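Local coordinates for protein glucose-1-phosphate uridylyltransferase (Sphingomonas elodea, PDB 2UX8) that probably catalyses the formation of UDP-glucose and diphosphate from UTP and alpha-D-glucose 1-phosphate, and binds glucose 1-phosphate, at residues 37-42 with 46-51; 61-66 with 101-106; 76-81 with 108-113; 86-91 with 95-100. One frame throughout, in Å; residues are numbered along the deposited sequence.

Contact 1 (37-42 with 46-51); sequences KEMLPV and PLIQYA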
loop_
_atom_site.group_PDB
_atom_site.type_symbol
_atom_site.label_atom_id
_atom_site.label_comp_id
_atom_site.label_asym_id
_atom_site.label_seq_id
_atom_site.Cartn_x
_atom_site.Cartn_y
_atom_site.Cartn_z
ATOM N N LYS C 37 -9.410 11.907 -2.593
ATOM C CA LYS C 37 -10.249 13.077 -2.407
ATOM C C LYS C 37 -11.307 12.779 -1.348
ATOM O O LYS C 37 -11.646 13.627 -0.527
ATOM C CB LYS C 37 -10.907 13.391 -3.750
ATOM C CG LYS C 37 -12.151 14.224 -3.688
ATOM C CD LYS C 37 -11.832 15.660 -3.373
ATOM C CE LYS C 37 -13.078 16.515 -3.495
ATOM N NZ LYS C 37 -13.654 16.510 -4.880
ATOM N N GLU C 38 -11.805 11.550 -1.373
ATOM C CA GLU C 38 -12.836 11.116 -0.450
ATOM C C GLU C 38 -12.365 11.087 0.996
ATOM O O GLU C 38 -13.164 10.920 1.914
ATOM C CB GLU C 38 -13.347 9.727 -0.853
ATOM C CG GLU C 38 -13.916 9.625 -2.268
ATOM C CD GLU C 38 -12.864 9.286 -3.322
ATOM O OE1 GLU C 38 -11.769 8.834 -2.946
ATOM O OE2 GLU C 38 -13.136 9.451 -4.531
ATOM N N MET C 39 -11.064 11.243 1.196
ATOM C CA MET C 39 -10.503 11.218 2.531
ATOM C C MET C 39 -10.272 12.609 3.100
ATOM O O MET C 39 -9.873 12.739 4.252
ATOM C CB MET C 39 -9.192 10.448 2.533
ATOM C CG MET C 39 -9.335 8.979 2.290
ATOM S SD MET C 39 -10.237 8.206 3.602
ATOM C CE MET C 39 -9.069 8.297 4.912
ATOM N N LEU C 40 -10.505 13.648 2.302
ATOM C CA LEU C 40 -10.330 15.003 2.812
ATOM C C LEU C 40 -11.288 15.153 3.977
ATOM O O LEU C 40 -12.435 14.703 3.922
ATOM C CB LEU C 40 -10.617 16.059 1.742
ATOM C CG LEU C 40 -9.617 16.116 0.581
ATOM C CD1 LEU C 40 -9.841 17.382 -0.224
ATOM C CD2 LEU C 40 -8.204 16.104 1.119
ATOM N N PRO C 41 -10.823 15.774 5.057
ATOM C CA PRO C 41 -11.657 15.959 6.250
ATOM C C PRO C 41 -12.541 17.182 6.318
ATOM O O PRO C 41 -12.138 18.268 5.900
ATOM C CB PRO C 41 -10.635 15.981 7.374
ATOM C CG PRO C 41 -9.482 16.732 6.720
ATOM C CD PRO C 41 -9.423 16.159 5.311
ATOM N N VAL C 42 -13.754 17.004 6.831
ATOM C CA VAL C 42 -14.571 18.165 7.017
ATOM C C VAL C 42 -14.263 18.733 8.391
ATOM O O VAL C 42 -14.453 19.850 8.571
ATOM C CB VAL C 42 -16.076 17.946 6.850
ATOM C CG1 VAL C 42 -16.828 19.140 7.419
ATOM C CG2 VAL C 42 -16.409 17.857 5.370
ATOM N N PRO C 46 -13.450 12.127 7.479
ATOM C CA PRO C 46 -13.306 12.210 6.026
ATOM C C PRO C 46 -14.671 12.145 5.354
ATOM O O PRO C 46 -15.595 11.528 5.885
ATOM C CB PRO C 46 -12.458 10.989 5.700
ATOM C CG PRO C 46 -12.873 9.997 6.757
ATOM C CD PRO C 46 -12.926 10.849 7.992
ATOM N N LEU C 47 -14.790 12.768 4.184
ATOM C CA LEU C 47 -16.034 12.770 3.419
ATOM C C LEU C 47 -16.774 11.426 3.362
ATOM O O LEU C 47 -17.982 11.399 3.572
ATOM C CB LEU C 47 -15.757 13.273 2.002
ATOM C CG LEU C 47 -15.378 14.753 1.922
ATOM C CD1 LEU C 47 -14.796 15.070 0.565
ATOM C CD2 LEU C 47 -16.609 15.599 2.196
ATOM N N ILE C 48 -16.087 10.316 3.083
ATOM C CA ILE C 48 -16.790 9.023 3.038
ATOM C C ILE C 48 -17.367 8.632 4.381
ATOM O O ILE C 48 -18.402 7.962 4.433
ATOM C CB ILE C 48 -15.903 7.834 2.653
ATOM C CG1 ILE C 48 -14.457 8.274 2.610
ATOM C CG2 ILE C 48 -16.405 7.181 1.379
ATOM C CD1 ILE C 48 -13.556 7.272 3.259
ATOM N N GLN C 49 -16.680 9.009 5.461
ATOM C CA GLN C 49 -17.166 8.682 6.792
ATOM C C GLN C 49 -18.571 9.269 6.935
ATOM O O GLN C 49 -19.510 8.552 7.296
ATOM C CB GLN C 49 -16.235 9.241 7.862
ATOM C CG GLN C 49 -16.614 8.823 9.264
ATOM C CD GLN C 49 -16.648 7.329 9.422
ATOM O OE1 GLN C 49 -15.613 6.673 9.395
ATOM N NE2 GLN C 49 -17.847 6.772 9.582
ATOM N N TYR C 50 -18.726 10.554 6.619
ATOM C CA TYR C 50 -20.037 11.189 6.711
ATOM C C TYR C 50 -21.054 10.437 5.878
ATOM O O TYR C 50 -22.177 10.179 6.321
ATOM C CB TYR C 50 -19.992 12.629 6.223
ATOM C CG TYR C 50 -19.376 13.577 7.213
ATOM C CD1 TYR C 50 -18.034 13.943 7.106
ATOM C CD2 TYR C 50 -20.125 14.096 8.277
ATOM C CE1 TYR C 50 -17.447 14.797 8.027
ATOM C CE2 TYR C 50 -19.542 14.956 9.207
ATOM C CZ TYR C 50 -18.196 15.298 9.069
ATOM O OH TYR C 50 -17.575 16.139 9.961
ATOM N N ALA C 51 -20.643 10.085 4.667
ATOM C CA ALA C 51 -21.495 9.376 3.739
ATOM C C ALA C 51 -21.961 8.010 4.243
ATOM O O ALA C 51 -23.138 7.660 4.078
ATOM C CB ALA C 51 -20.781 9.231 2.413
#

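Contact 2 (61-66 with 101-106); sequences EQMIFV and TRLKPG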
loop_
_atom_site.group_PDB
_atom_site.type_symbol
_atom_site.label_atom_id
_atom_site.label_comp_id
_atom_site.label_asym_id
_atom_site.label_seq_id
_atom_site.Cartn_x
_atom_site.Cartn_y
_atom_site.Cartn_z
ATOM N N GLU C 61 -27.320 -1.824 5.369
ATOM C CA GLU C 61 -26.367 -2.694 6.046
ATOM C C GLU C 61 -25.262 -3.297 5.195
ATOM O O GLU C 61 -24.536 -4.168 5.655
ATOM C CB GLU C 61 -27.098 -3.814 6.781
ATOM C CG GLU C 61 -27.979 -4.654 5.904
ATOM C CD GLU C 61 -28.778 -5.669 6.691
ATOM O OE1 GLU C 61 -29.330 -5.312 7.748
ATOM O OE2 GLU C 61 -28.871 -6.826 6.249
ATOM N N GLN C 62 -25.118 -2.841 3.963
ATOM C CA GLN C 62 -24.070 -3.362 3.096
ATOM C C GLN C 62 -23.521 -2.231 2.228
ATOM O O GLN C 62 -24.159 -1.794 1.268
ATOM C CB GLN C 62 -24.617 -4.508 2.225
ATOM C CG GLN C 62 -23.673 -5.012 1.123
ATOM C CD GLN C 62 -22.539 -5.879 1.640
ATOM O OE1 GLN C 62 -22.764 -6.986 2.132
ATOM N NE2 GLN C 62 -21.313 -5.380 1.529
ATOM N N MET C 63 -22.341 -1.742 2.593
ATOM C CA MET C 63 -21.686 -0.680 1.838
ATOM C C MET C 63 -20.804 -1.325 0.782
ATOM O O MET C 63 -20.015 -2.223 1.089
ATOM C CB MET C 63 -20.792 0.154 2.743
ATOM C CG MET C 63 -21.404 0.460 4.061
ATOM S SD MET C 63 -22.947 1.312 3.830
ATOM C CE MET C 63 -22.653 2.698 4.769
ATOM N N ILE C 64 -20.939 -0.905 -0.467
ATOM C CA ILE C 64 -20.079 -1.467 -1.489
ATOM C C ILE C 64 -19.359 -0.315 -2.169
ATOM O O ILE C 64 -19.960 0.531 -2.821
ATOM C CB ILE C 64 -20.860 -2.416 -2.473
ATOM C CG1 ILE C 64 -20.755 -1.923 -3.903
ATOM C CG2 ILE C 64 -22.302 -2.589 -2.035
ATOM C CD1 ILE C 64 -19.671 -2.613 -4.681
ATOM N N PHE C 65 -18.052 -0.267 -1.929
ATOM C CA PHE C 65 -17.164 0.764 -2.471
ATOM C C PHE C 65 -16.594 0.342 -3.812
ATOM O O PHE C 65 -16.025 -0.739 -3.928
ATOM C CB PHE C 65 -15.952 1.006 -1.551
ATOM C CG PHE C 65 -16.259 1.726 -0.270
ATOM C CD1 PHE C 65 -17.559 1.836 0.212
ATOM C CD2 PHE C 65 -15.222 2.256 0.492
ATOM C CE1 PHE C 65 -17.815 2.457 1.433
ATOM C CE2 PHE C 65 -15.482 2.880 1.722
ATOM C CZ PHE C 65 -16.777 2.975 2.184
ATOM N N VAL C 66 -16.746 1.185 -4.825
ATOM C CA VAL C 66 -16.150 0.887 -6.119
ATOM C C VAL C 66 -14.976 1.872 -6.188
ATOM O O VAL C 66 -15.158 3.068 -6.421
ATOM C CB VAL C 66 -17.189 1.037 -7.281
ATOM C CG1 VAL C 66 -18.401 1.722 -6.790
ATOM C CG2 VAL C 66 -16.586 1.756 -8.467
ATOM N N THR C 101 -16.535 3.845 12.727
ATOM C CA THR C 101 -15.516 3.749 11.698
ATOM C C THR C 101 -15.346 2.310 11.283
ATOM O O THR C 101 -14.673 2.019 10.303
ATOM C CB THR C 101 -14.143 4.249 12.163
ATOM O OG1 THR C 101 -13.705 3.479 13.284
ATOM C CG2 THR C 101 -14.206 5.700 12.541
ATOM N N ARG C 102 -15.953 1.398 12.025
ATOM C CA ARG C 102 -15.815 0.001 11.679
ATOM C C ARG C 102 -17.158 -0.684 11.725
ATOM O O ARG C 102 -17.868 -0.588 12.717
ATOM C CB ARG C 102 -14.863 -0.675 12.649
ATOM C CG ARG C 102 -14.170 -1.875 12.085
ATOM C CD ARG C 102 -13.457 -2.591 13.194
ATOM N NE ARG C 102 -14.416 -3.219 14.091
ATOM C CZ ARG C 102 -14.138 -3.618 15.323
ATOM N NH1 ARG C 102 -12.925 -3.452 15.820
ATOM N NH2 ARG C 102 -15.073 -4.194 16.058
ATOM N N LEU C 103 -17.510 -1.363 10.642
ATOM C CA LEU C 103 -18.770 -2.083 10.581
ATOM C C LEU C 103 -18.508 -3.564 10.809
ATOM O O LEU C 103 -17.365 -3.974 11.018
ATOM C CB LEU C 103 -19.437 -1.873 9.222
ATOM C CG LEU C 103 -20.448 -0.726 9.081
ATOM C CD1 LEU C 103 -19.839 0.593 9.461
ATOM C CD2 LEU C 103 -20.934 -0.674 7.649
ATOM N N LYS C 104 -19.568 -4.360 10.788
ATOM C CA LYS C 104 -19.444 -5.801 10.959
ATOM C C LYS C 104 -18.670 -6.357 9.769
ATOM O O LYS C 104 -18.794 -5.854 8.647
ATOM C CB LYS C 104 -20.824 -6.433 10.983
ATOM C CG LYS C 104 -21.194 -7.098 12.269
ATOM C CD LYS C 104 -22.663 -7.427 12.252
ATOM C CE LYS C 104 -23.060 -8.260 13.443
ATOM N NZ LYS C 104 -24.538 -8.396 13.509
ATOM N N PRO C 105 -17.855 -7.400 9.990
ATOM C CA PRO C 105 -17.090 -7.973 8.878
ATOM C C PRO C 105 -18.010 -8.371 7.723
ATOM O O PRO C 105 -19.047 -9.004 7.931
ATOM C CB PRO C 105 -16.396 -9.171 9.519
ATOM C CG PRO C 105 -16.185 -8.710 10.926
ATOM C CD PRO C 105 -17.503 -8.054 11.261
ATOM N N GLY C 106 -17.633 -7.983 6.508
ATOM C CA GLY C 106 -18.439 -8.301 5.346
ATOM C C GLY C 106 -19.398 -7.198 4.936
ATOM O O GLY C 106 -19.841 -7.163 3.788
#

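Contact 3 (76-81 with 108-113); sequences DHFDIA and IAYVRQ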
loop_
_atom_site.group_PDB
_atom_site.type_symbol
_atom_site.label_atom_id
_atom_site.label_comp_id
_atom_site.label_asym_id
_atom_site.label_seq_id
_atom_site.Cartn_x
_atom_site.Cartn_y
_atom_site.Cartn_z
ATOM N N ASP C 76 -8.320 0.992 4.734
ATOM C CA ASP C 76 -7.791 0.904 6.080
ATOM C C ASP C 76 -8.641 1.663 7.079
ATOM O O ASP C 76 -8.789 1.245 8.231
ATOM C CB ASP C 76 -6.366 1.431 6.110
ATOM C CG ASP C 76 -5.436 0.612 5.252
ATOM O OD1 ASP C 76 -5.642 -0.614 5.176
ATOM O OD2 ASP C 76 -4.497 1.180 4.664
ATOM N N HIS C 77 -9.204 2.776 6.628
ATOM C CA HIS C 77 -10.031 3.594 7.489
ATOM C C HIS C 77 -11.201 2.824 8.102
ATOM O O HIS C 77 -11.602 3.107 9.227
ATOM C CB HIS C 77 -10.572 4.791 6.714
ATOM C CG HIS C 77 -11.433 5.689 7.540
ATOM N ND1 HIS C 77 -10.913 6.654 8.376
ATOM C CD2 HIS C 77 -12.776 5.724 7.710
ATOM C CE1 HIS C 77 -11.899 7.246 9.027
ATOM N NE2 HIS C 77 -13.038 6.699 8.643
ATOM N N PHE C 78 -11.742 1.855 7.369
ATOM C CA PHE C 78 -12.880 1.100 7.869
ATOM C C PHE C 78 -12.534 -0.277 8.396
ATOM O O PHE C 78 -13.367 -1.178 8.406
ATOM C CB PHE C 78 -13.959 0.980 6.790
ATOM C CG PHE C 78 -14.582 2.291 6.412
ATOM C CD1 PHE C 78 -14.065 3.052 5.374
ATOM C CD2 PHE C 78 -15.677 2.782 7.120
ATOM C CE1 PHE C 78 -14.626 4.295 5.041
ATOM C CE2 PHE C 78 -16.244 4.015 6.800
ATOM C CZ PHE C 78 -15.717 4.775 5.756
ATOM N N ASP C 79 -11.303 -0.439 8.847
ATOM C CA ASP C 79 -10.869 -1.712 9.392
ATOM C C ASP C 79 -10.287 -1.394 10.770
ATOM O O ASP C 79 -10.227 -0.235 11.171
ATOM C CB ASP C 79 -9.808 -2.319 8.458
ATOM C CG ASP C 79 -9.617 -3.812 8.671
ATOM O OD1 ASP C 79 -10.366 -4.413 9.471
ATOM O OD2 ASP C 79 -8.715 -4.389 8.028
ATOM N N ILE C 80 -9.873 -2.409 11.506
ATOM C CA ILE C 80 -9.287 -2.164 12.810
ATOM C C ILE C 80 -7.894 -1.565 12.638
ATOM O O ILE C 80 -7.073 -2.084 11.882
ATOM C CB ILE C 80 -9.188 -3.464 13.597
ATOM C CG1 ILE C 80 -10.598 -4.005 13.835
ATOM C CG2 ILE C 80 -8.427 -3.235 14.885
ATOM C CD1 ILE C 80 -10.643 -5.328 14.542
ATOM N N ALA C 81 -7.647 -0.454 13.321
ATOM C CA ALA C 81 -6.354 0.212 13.269
ATOM C C ALA C 81 -5.598 -0.368 14.455
ATOM O O ALA C 81 -5.474 0.255 15.515
ATOM C CB ALA C 81 -6.535 1.706 13.425
ATOM N N ILE C 108 -18.783 -4.228 4.342
ATOM C CA ILE C 108 -18.144 -3.281 3.448
ATOM C C ILE C 108 -17.360 -4.082 2.432
ATOM O O ILE C 108 -16.436 -4.797 2.787
ATOM C CB ILE C 108 -17.194 -2.338 4.180
ATOM C CG1 ILE C 108 -17.995 -1.454 5.150
ATOM C CG2 ILE C 108 -16.432 -1.507 3.162
ATOM C CD1 ILE C 108 -17.263 -0.233 5.648
ATOM N N ALA C 109 -17.750 -3.975 1.167
ATOM C CA ALA C 109 -17.088 -4.709 0.104
ATOM C C ALA C 109 -16.472 -3.732 -0.881
ATOM O O ALA C 109 -17.015 -2.652 -1.110
ATOM C CB ALA C 109 -18.087 -5.609 -0.591
ATOM N N TYR C 110 -15.327 -4.112 -1.446
ATOM C CA TYR C 110 -14.623 -3.274 -2.416
ATOM C C TYR C 110 -14.476 -3.964 -3.761
ATOM O O TYR C 110 -14.267 -5.177 -3.825
ATOM C CB TYR C 110 -13.204 -2.933 -1.950
ATOM C CG TYR C 110 -13.092 -2.348 -0.576
ATOM C CD1 TYR C 110 -13.157 -3.157 0.551
ATOM C CD2 TYR C 110 -12.922 -0.977 -0.398
ATOM C CE1 TYR C 110 -13.059 -2.609 1.839
ATOM C CE2 TYR C 110 -12.823 -0.416 0.880
ATOM C CZ TYR C 110 -12.891 -1.236 1.994
ATOM O OH TYR C 110 -12.776 -0.687 3.254
ATOM N N VAL C 111 -14.582 -3.182 -4.830
ATOM C CA VAL C 111 -14.388 -3.695 -6.176
ATOM C C VAL C 111 -13.668 -2.611 -6.948
ATOM O O VAL C 111 -14.028 -1.439 -6.867
ATOM C CB VAL C 111 -15.703 -4.037 -6.887
ATOM C CG1 VAL C 111 -16.404 -5.125 -6.126
ATOM C CG2 VAL C 111 -16.578 -2.806 -7.028
ATOM N N ARG C 112 -12.628 -3.001 -7.675
ATOM C CA ARG C 112 -11.842 -2.051 -8.450
ATOM C C ARG C 112 -12.534 -1.685 -9.751
ATOM O O ARG C 112 -13.002 -2.555 -10.485
ATOM C CB ARG C 112 -10.461 -2.640 -8.743
ATOM C CG ARG C 112 -9.656 -2.944 -7.500
ATOM C CD ARG C 112 -9.191 -1.667 -6.819
ATOM N NE ARG C 112 -7.802 -1.352 -7.142
ATOM C CZ ARG C 112 -6.772 -1.581 -6.329
ATOM N NH1 ARG C 112 -6.975 -2.124 -5.134
ATOM N NH2 ARG C 112 -5.537 -1.273 -6.711
ATOM N N GLN C 113 -12.591 -0.393 -10.030
ATOM C CA GLN C 113 -13.231 0.112 -11.233
ATOM C C GLN C 113 -12.357 -0.154 -12.445
ATOM O O GLN C 113 -12.851 -0.265 -13.571
ATOM C CB GLN C 113 -13.465 1.604 -11.101
ATOM C CG GLN C 113 -14.230 2.182 -12.241
ATOM C CD GLN C 113 -14.226 3.688 -12.225
ATOM O OE1 GLN C 113 -13.200 4.313 -11.938
ATOM N NE2 GLN C 113 -15.365 4.288 -12.552
#

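Contact 4 (86-91 with 95-100); sequences ATMAAR and LDVLDG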
loop_
_atom_site.group_PDB
_atom_site.type_symbol
_atom_site.label_atom_id
_atom_site.label_comp_id
_atom_site.label_asym_id
_atom_site.label_seq_id
_atom_site.Cartn_x
_atom_site.Cartn_y
_atom_site.Cartn_z
ATOM N N ALA C 86 -4.023 0.089 20.152
ATOM C CA ALA C 86 -3.126 -0.383 21.202
ATOM C C ALA C 86 -2.498 0.821 21.878
ATOM O O ALA C 86 -2.438 0.898 23.102
ATOM C CB ALA C 86 -2.051 -1.271 20.617
ATOM N N THR C 87 -2.037 1.766 21.068
ATOM C CA THR C 87 -1.415 2.982 21.576
ATOM C C THR C 87 -2.364 3.748 22.488
ATOM O O THR C 87 -1.979 4.225 23.548
ATOM C CB THR C 87 -1.034 3.927 20.436
ATOM O OG1 THR C 87 -0.104 3.281 19.575
ATOM C CG2 THR C 87 -0.414 5.193 20.975
ATOM N N MET C 88 -3.607 3.888 22.056
ATOM C CA MET C 88 -4.599 4.607 22.837
ATOM C C MET C 88 -4.893 3.921 24.152
ATOM O O MET C 88 -5.018 4.573 25.186
ATOM C CB MET C 88 -5.889 4.750 22.047
ATOM C CG MET C 88 -5.777 5.705 20.890
ATOM S SD MET C 88 -7.342 5.876 20.063
ATOM C CE MET C 88 -8.060 7.237 21.001
ATOM N N ALA C 89 -5.023 2.602 24.104
ATOM C CA ALA C 89 -5.279 1.825 25.303
ATOM C C ALA C 89 -4.125 2.038 26.285
ATOM O O ALA C 89 -4.334 2.138 27.486
ATOM C CB ALA C 89 -5.405 0.355 24.943
ATOM N N ALA C 90 -2.908 2.115 25.760
ATOM C CA ALA C 90 -1.719 2.318 26.582
ATOM C C ALA C 90 -1.696 3.726 27.149
ATOM O O ALA C 90 -0.759 4.114 27.834
ATOM C CB ALA C 90 -0.461 2.082 25.747
ATOM N N ARG C 91 -2.734 4.493 26.855
ATOM C CA ARG C 91 -2.827 5.870 27.320
ATOM C C ARG C 91 -4.182 6.137 27.937
ATOM O O ARG C 91 -4.571 7.292 28.114
ATOM C CB ARG C 91 -2.651 6.835 26.157
ATOM C CG ARG C 91 -1.328 6.716 25.475
ATOM C CD ARG C 91 -1.224 7.697 24.337
ATOM N NE ARG C 91 0.118 7.677 23.775
ATOM C CZ ARG C 91 0.501 8.386 22.719
ATOM N NH1 ARG C 91 -0.359 9.184 22.096
ATOM N NH2 ARG C 91 1.754 8.301 22.292
ATOM N N LEU C 95 -11.804 4.613 23.007
ATOM C CA LEU C 95 -11.935 4.318 21.585
ATOM C C LEU C 95 -13.264 4.813 21.036
ATOM O O LEU C 95 -13.590 4.561 19.879
ATOM C CB LEU C 95 -11.869 2.812 21.331
ATOM C CG LEU C 95 -10.596 2.025 21.651
ATOM C CD1 LEU C 95 -10.801 0.596 21.223
ATOM C CD2 LEU C 95 -9.388 2.619 20.939
ATOM N N ASP C 96 -14.041 5.497 21.865
ATOM C CA ASP C 96 -15.341 6.003 21.435
ATOM C C ASP C 96 -15.216 6.912 20.223
ATOM O O ASP C 96 -16.118 6.989 19.387
ATOM C CB ASP C 96 -16.017 6.777 22.569
ATOM C CG ASP C 96 -16.590 5.868 23.633
ATOM O OD1 ASP C 96 -16.397 4.638 23.527
ATOM O OD2 ASP C 96 -17.234 6.383 24.575
ATOM N N VAL C 97 -14.085 7.598 20.132
ATOM C CA VAL C 97 -13.839 8.526 19.044
ATOM C C VAL C 97 -13.829 7.821 17.689
ATOM O O VAL C 97 -13.942 8.460 16.641
ATOM C CB VAL C 97 -12.504 9.258 19.274
ATOM C CG1 VAL C 97 -11.343 8.313 19.070
ATOM C CG2 VAL C 97 -12.397 10.431 18.362
ATOM N N LEU C 98 -13.713 6.497 17.718
ATOM C CA LEU C 98 -13.675 5.684 16.507
ATOM C C LEU C 98 -15.012 4.998 16.228
ATOM O O LEU C 98 -15.144 4.239 15.269
ATOM C CB LEU C 98 -12.571 4.614 16.642
ATOM C CG LEU C 98 -11.147 4.835 16.108
ATOM C CD1 LEU C 98 -10.774 6.271 16.110
ATOM C CD2 LEU C 98 -10.180 4.084 16.946
ATOM N N ASP C 99 -15.997 5.254 17.080
ATOM C CA ASP C 99 -17.317 4.651 16.939
ATOM C C ASP C 99 -17.909 4.922 15.575
ATOM O O ASP C 99 -18.085 6.070 15.198
ATOM C CB ASP C 99 -18.258 5.214 18.000
ATOM C CG ASP C 99 -18.376 4.320 19.213
ATOM O OD1 ASP C 99 -17.543 3.400 19.398
ATOM O OD2 ASP C 99 -19.316 4.553 19.997
ATOM N N GLY C 100 -18.230 3.870 14.835
ATOM C CA GLY C 100 -18.814 4.073 13.524
ATOM C C GLY C 100 -17.811 3.991 12.389
ATOM O O GLY C 100 -18.179 4.062 11.218
#

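Contact 1 (37-42 with 46-51)
Two backbone carbonyls of the loop 37-42 receive the first amides of helix 47-57. Leu40 O is the acceptor for Leu47 N at 3.1 Å, and Glu38 O the acceptor for Ile48 N at 3.2 Å. At the start of a helix these N-H groups have no preceding turn to bond to, and the loop supplies their acceptors. Pro46, at the N-cap position, has no amide hydrogen to place; its CA adds a C-H...O contact to Leu40 O, and its own carbonyl takes weak bonds from Gln49 N and Tyr50 N. The charged side chains of the loop find partners elsewhere: Lys37 NZ forms a salt bridge with Asp141, and Glu38 OE1 a long, weak ion pair with Lys71. Apolar groups close the seam. Met39 SD reaches Ile48 CD1 at 3.5 Å, its chain folded by bends at chi2 and chi3. At the other end the Val42 side chain stands crosswise to both Leu47 and Tyr50, with CB 3.6 Å from Tyr50 CE1. Helix 267-279 packs against this end. As in other GT-A nucleotidyltransferases, such a loop, running from the first strand into the first helix, probably borders the nucleotide site.

Contact 2 (61-66 with 101-106)
Leu103 and Met63 make the apolar half of this contact, and Gly106 makes the polar half with Gln62. The Leu103 side chain projects from the loop towards strand 62-67, and its CD2 comes within 3.8 Å of Met63 CG, the two side chains crossing at about a right angle. Met63 CG lies beside its own backbone N (chi1 -42°), and further bends at chi2 and chi3 keep the thioether folded; the same side chain also packs on Val52 and Ala55 of helix 47-57. Gly106 takes part through its carbonyl: Gln62 NE2 donates to Gly106 O at 3.2 Å. The bond is bent, with 139° at the hydrogen, and although the donor lies in the carbonyl plane, the acceptor is tilted from the amide plane of Gln62. The Gln62 chain bends at chi2 (76°), which also brings NE2 near Met63 O in a weak bond. The loop is also held from outside the chain, since Leu103 O accepts a bond from Gln114 of the third subunit. Segment 101-106 leads into strand 108-112, which pairs in parallel with 62-67, and the contact thus closes the end of a beta-alpha-beta crossover in the Rossmann-like sheet of the GT-A fold.

Contact 3 (76-81 with 108-113)
Phe78 packs on Ile108 and Tyr110 where the helical connection of a beta-alpha-beta crossover lies against its second strand, 108-112, at one side of the GT-A sheet. All three side chains start towards the opposite segment, and the strand offers two residues of one face, Ile108 and Tyr110, two positions apart. Ile108 crosses Phe78 at about a right angle and touches it through its terminal methyl alone: Ile108 CD1 lies against the CB, CG and CD2 side of Phe78, 3.7 Å from both CB and CD2. The methyl approaches the ring obliquely. Tyr110 comes in at the root of the same ring, its OH 4.1 Å from Phe78 CB, a van der Waals approach between a phenol end and a methylene. The Phe78 ring also packs on Ile48, Gln49 and Val52 of helix 47-57. Phe65, from the neighbouring strand, meets it edge-to-face. Strand 108-112 also forms part of the interface with the third subunit: residues 109-111 pair antiparallel with a strand of that chain, and Arg112 reaches Asp76 and Asp79 of the third subunit in intersubunit salt bridges. On the Phe78 ring itself the neighbouring imidazole is set against a face, His77 CD2 standing 3.5 Å above the ring plane and over its centre.

Contact 4 (86-91 with 95-100)
Met88 is the residue of 86-91 that spans to the following loop, where it meets Leu95 and Val97. Helix 82-89 enters with Ala86, whose carbonyl O receives Ala90 N at 3.0 Å and whose side chain packs on Tyr82 of the fourth subunit. Thr87 returns its hydroxyl to the carbonyl of Glu83 one turn earlier. Met88 directs its CB toward the loop. Its chain is extended through chi2 (-177°) and turns only at the last bond (chi3 89°), which separates the roles of its two outer atoms: Met88 SD lies 3.9 Å from Leu95 CD2, and Met88 CE swings to Val97 CG1 at 4.0 Å. Leu95 reaches in with the end of its side chain, whereas Val97 already points its CB at the helix and stands at about a right angle to Met88. Val97 lies in the 3-10 segment 96-98, whose Leu98 N bonds back to Leu95 O at 2.9 Å. Leu29 of the second subunit packs on Met88, Val97 and Leu98. The helix ends at Ala89, and Arg91 is extended from chi2 onward, with Thr87 CG2 3.7 Å above one face of its guanidinium. The helix end and the 3-10 turn that follows project far from the centre of the chain, where the chain turns from helix 82-89 into the loop that leads to strand 108-112; along the sequence, helix 82-89 thus lies between helix 72-77 and that strand.

How the contacts relate
Contact 1 comes first along the chain and closes before the others open; its centre is about 14 to 15 Å from those of contacts 2 and 3 and about 20 Å from that of contact 4. Contacts 2 and 3 interleave, centres about 7 Å apart, and share the parallel strands 62-67 and 108-112. Contact 4 is nested inside the loops closed by both, about 20 Å from either centre. Gln49 of contact 1 probably bonds His77 of contact 3 and Gly100 of contact 4, and packs on Thr101 of contact 2. All four belong to the nucleotidyltransferase domain. Contacts 2 to 4 lie in the crossover, which meets the second and third subunits of the tetramer; contact 1 meets the second.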